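Side-chain contact in endonuclease 2 (Arabidopsis thaliana, PDB 4CXP), which cleaves RNA and single-stranded DNA, and double-stranded DNA less readily, with the help of divalent metal ions, leaving 5'-phosphorylated products: residues Tyr90-Gln95 and Thr112-Phe117. Residues are numbered along the deposited sequence; the frame is centred on the assembly and turned at random.
With NAG (2-acetamido-2-deoxy-beta-D-glucopyranose), chain B; NAG (2-acetamido-2-deoxy-beta-D-glucopyranose), chain C.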
loop_
_atom_site.group_PDB
_atom_site.type_symbol
_atom_site.label_atom_id
_atom_site.label_comp_id
_atom_site.label_asym_id
_atom_site.label_seq_id
_atom_site.Cartn_x
_atom_site.Cartn_y
_atom_site.Cartn_z
ATOM N N TYR A 90 -1.545 1.996 13.215
ATOM C CA TYR A 90 -2.197 2.211 14.499
ATOM C C TYR A 90 -1.857 3.585 15.078
ATOM O O TYR A 90 -2.738 4.291 15.569
ATOM C CB TYR A 90 -1.803 1.126 15.487
ATOM C CG TYR A 90 -2.412 -0.251 15.261
ATOM C CD1 TYR A 90 -3.781 -0.437 15.152
ATOM C CD2 TYR A 90 -1.600 -1.371 15.214
ATOM C CE1 TYR A 90 -4.319 -1.707 15.029
ATOM C CE2 TYR A 90 -2.126 -2.643 15.077
ATOM C CZ TYR A 90 -3.491 -2.811 14.992
ATOM O OH TYR A 90 -4.033 -4.079 14.858
ATOM N N ASN A 91 -0.588 3.960 15.009
ATOM C CA ASN A 91 -0.120 5.234 15.573
ATOM C C ASN A 91 -0.807 6.423 14.950
ATOM O O ASN A 91 -1.375 7.275 15.649
ATOM C CB ASN A 91 1.357 5.337 15.292
ATOM C CG ASN A 91 2.053 6.502 15.916
ATOM O OD1 ASN A 91 1.635 7.072 16.931
ATOM N ND2 ASN A 91 3.172 6.859 15.290
ATOM N N TYR A 92 -0.735 6.508 13.626
ATOM C CA TYR A 92 -1.224 7.692 12.945
ATOM C C TYR A 92 -2.740 7.741 12.894
ATOM O O TYR A 92 -3.317 8.836 12.938
ATOM C CB TYR A 92 -0.531 7.846 11.580
ATOM C CG TYR A 92 0.947 8.131 11.732
ATOM C CD1 TYR A 92 1.367 9.326 12.278
ATOM C CD2 TYR A 92 1.917 7.203 11.395
ATOM C CE1 TYR A 92 2.708 9.584 12.481
ATOM C CE2 TYR A 92 3.258 7.452 11.597
ATOM C CZ TYR A 92 3.652 8.648 12.136
ATOM O OH TYR A 92 4.986 8.862 12.341
ATOM N N THR A 93 -3.421 6.587 12.859
ATOM C CA THR A 93 -4.862 6.591 12.963
ATOM C C THR A 93 -5.312 7.137 14.344
ATOM O O THR A 93 -6.237 7.930 14.454
ATOM C CB THR A 93 -5.477 5.210 12.611
ATOM O OG1 THR A 93 -4.980 4.191 13.423
ATOM C CG2 THR A 93 -5.251 4.828 11.194
ATOM N N THR A 94 -4.617 6.705 15.388
ATOM C CA THR A 94 -4.921 7.189 16.729
ATOM C C THR A 94 -4.741 8.699 16.798
ATOM O O THR A 94 -5.578 9.389 17.345
ATOM C CB THR A 94 -4.075 6.473 17.781
ATOM O OG1 THR A 94 -4.494 5.110 17.821
ATOM C CG2 THR A 94 -4.257 7.087 19.154
ATOM N N GLN A 95 -3.659 9.217 16.231
ATOM C CA GLN A 95 -3.442 10.658 16.229
ATOM C C GLN A 95 -4.595 11.399 15.551
ATOM O O GLN A 95 -5.057 12.427 16.050
ATOM C CB GLN A 95 -2.126 11.000 15.547
ATOM C CG GLN A 95 -0.910 10.514 16.298
ATOM C CD GLN A 95 0.362 10.729 15.529
ATOM O OE1 GLN A 95 0.456 11.633 14.704
ATOM N NE2 GLN A 95 1.350 9.878 15.781
ATOM N N THR A 112 -1.371 16.975 9.685
ATOM C CA THR A 112 -1.110 16.879 8.259
ATOM C C THR A 112 -0.139 15.722 7.995
ATOM O O THR A 112 -0.388 14.877 7.136
ATOM C CB THR A 112 -0.572 18.188 7.692
ATOM O OG1 THR A 112 -1.588 19.187 7.841
ATOM C CG2 THR A 112 -0.163 18.049 6.235
ATOM N N GLU A 113 0.951 15.666 8.742
ATOM C CA GLU A 113 1.849 14.518 8.637
ATOM C C GLU A 113 1.109 13.226 8.940
ATOM O O GLU A 113 1.302 12.233 8.241
ATOM C CB GLU A 113 3.074 14.652 9.542
ATOM C CG GLU A 113 4.017 15.752 9.098
ATOM C CD GLU A 113 5.368 15.775 9.799
ATOM O OE1 GLU A 113 5.570 15.043 10.797
ATOM O OE2 GLU A 113 6.238 16.552 9.338
ATOM N N ALA A 114 0.259 13.192 9.960
ATOM C CA ALA A 114 -0.427 11.947 10.283
ATOM C C ALA A 114 -1.292 11.483 9.107
ATOM O O ALA A 114 -1.320 10.292 8.799
ATOM C CB ALA A 114 -1.276 12.087 11.532
ATOM N N LEU A 115 -1.990 12.412 8.456
ATOM C CA LEU A 115 -2.805 12.070 7.289
ATOM C C LEU A 115 -1.936 11.504 6.171
ATOM O O LEU A 115 -2.290 10.501 5.542
ATOM C CB LEU A 115 -3.574 13.310 6.810
ATOM C CG LEU A 115 -4.364 13.102 5.522
ATOM C CD1 LEU A 115 -5.442 12.013 5.656
ATOM C CD2 LEU A 115 -4.960 14.428 5.075
ATOM N N LEU A 116 -0.815 12.156 5.895
ATOM C CA LEU A 116 0.045 11.728 4.806
ATOM C C LEU A 116 0.710 10.392 5.103
ATOM O O LEU A 116 0.881 9.566 4.202
ATOM C CB LEU A 116 1.074 12.815 4.479
ATOM C CG LEU A 116 0.487 14.162 4.042
ATOM C CD1 LEU A 116 1.607 15.114 3.695
ATOM C CD2 LEU A 116 -0.483 14.019 2.866
ATOM N N PHE A 117 1.079 10.173 6.354
ATOM C CA PHE A 117 1.631 8.889 6.756
ATOM C C PHE A 117 0.575 7.783 6.666
ATOM O O PHE A 117 0.839 6.733 6.106
ATOM C CB PHE A 117 2.184 8.949 8.187
ATOM C CG PHE A 117 3.572 9.530 8.322
ATOM C CD1 PHE A 117 4.633 9.046 7.569
ATOM C CD2 PHE A 117 3.832 10.521 9.270
ATOM C CE1 PHE A 117 5.915 9.524 7.754
ATOM C CE2 PHE A 117 5.113 11.004 9.455
ATOM C CZ PHE A 117 6.155 10.511 8.703
HETATM C C1 NAG B . 4.143 7.809 15.801
HETATM C C2 NAG B . 5.511 7.109 15.543
HETATM C C3 NAG B . 6.610 7.894 16.247
HETATM C C4 NAG B . 6.550 9.359 15.813
HETATM C C5 NAG B . 5.127 9.914 15.891
HETATM C C6 NAG B . 4.996 11.264 15.215
HETATM C C7 NAG B . 5.173 4.696 15.184
HETATM C C8 NAG B . 5.268 3.319 15.749
HETATM N N2 NAG B . 5.562 5.711 15.964
HETATM O O3 NAG B . 7.883 7.290 15.984
HETATM O O4 NAG B . 7.312 10.212 16.646
HETATM O O5 NAG B . 4.170 9.080 15.269
HETATM O O6 NAG B . 5.438 11.155 13.875
HETATM O O7 NAG B . 4.736 4.886 14.042
HETATM C C1 NAG C . 3.171 19.866 9.482
HETATM C C2 NAG C . 3.695 21.284 9.510
HETATM C C3 NAG C . 3.873 21.806 8.086
HETATM C C4 NAG C . 4.749 20.861 7.267
HETATM C C5 NAG C . 4.139 19.461 7.318
HETATM C C6 NAG C . 4.980 18.421 6.584
HETATM C C7 NAG C . 3.183 22.706 11.501
HETATM C C8 NAG C . 4.581 22.547 12.005
HETATM N N2 NAG C . 2.827 22.120 10.350
HETATM O O3 NAG C . 4.401 23.118 8.104
HETATM O O4 NAG C . 4.725 21.295 5.926
HETATM O O5 NAG C . 4.007 19.063 8.650
HETATM O O6 NAG C . 6.203 18.212 7.240
HETATM O O7 NAG C . 2.399 23.420 12.161
#
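The Y92 ring lies against F117 as an offset stack, centroids 4.6 Å apart and planes tilted by 26°. F117 uses two parts of its side chain here: CD2 sits over the outer part of the tyrosine ring, 3.4 Å from Y92 CZ, while CB stands almost above the ring centroid at 3.8 Å, a CH-pi contact on the same face. A114 lies obliquely to the ring, its CA 3.8 Å from Y92 CD1. The A114 methyl also meets Q95, CB of A114 lying 3.6 Å from Q95 OE1. Y92 CG is anti to the carbonyl carbon (chi1 -66°), which carries the ring across to helix 111-124. The segments 90-95 and 112-117 run obliquely, nearer antiparallel than parallel, at a signed crossing angle of -136° with their axes 8.8 Å apart, as part of the mainly helical S1/P1 nuclease fold.

On the other face of the Y92 ring, offset toward the rim, is ND2 of N91, a substrate-binding residue whose ND2 carries the N-linked NAG of chain B. The sugar's O6 reaches the ring edge in plane and hydrogen-bonds Y92 OH at 2.8 Å. With an alanine here the sugar's O6 would probably lose its phenolic mate, and a gap would open between the N-linked NAG and F117. Q95 steadies the same sugar: Q95 NE2 donates to its ring oxygen O5 (3.0 Å) and to N91 OD1, approaching the latter from above the carbonyl plane, so the carboxamide bridges the glycosylated asparagine and its sugar. Farther out, W43 meets F117 edge-to-face, and W53 touches Y92. E113 OE2 accepts a hydrogen bond from O6 of the chain C NAG and is also hydrogen-bonded to Y51 OH.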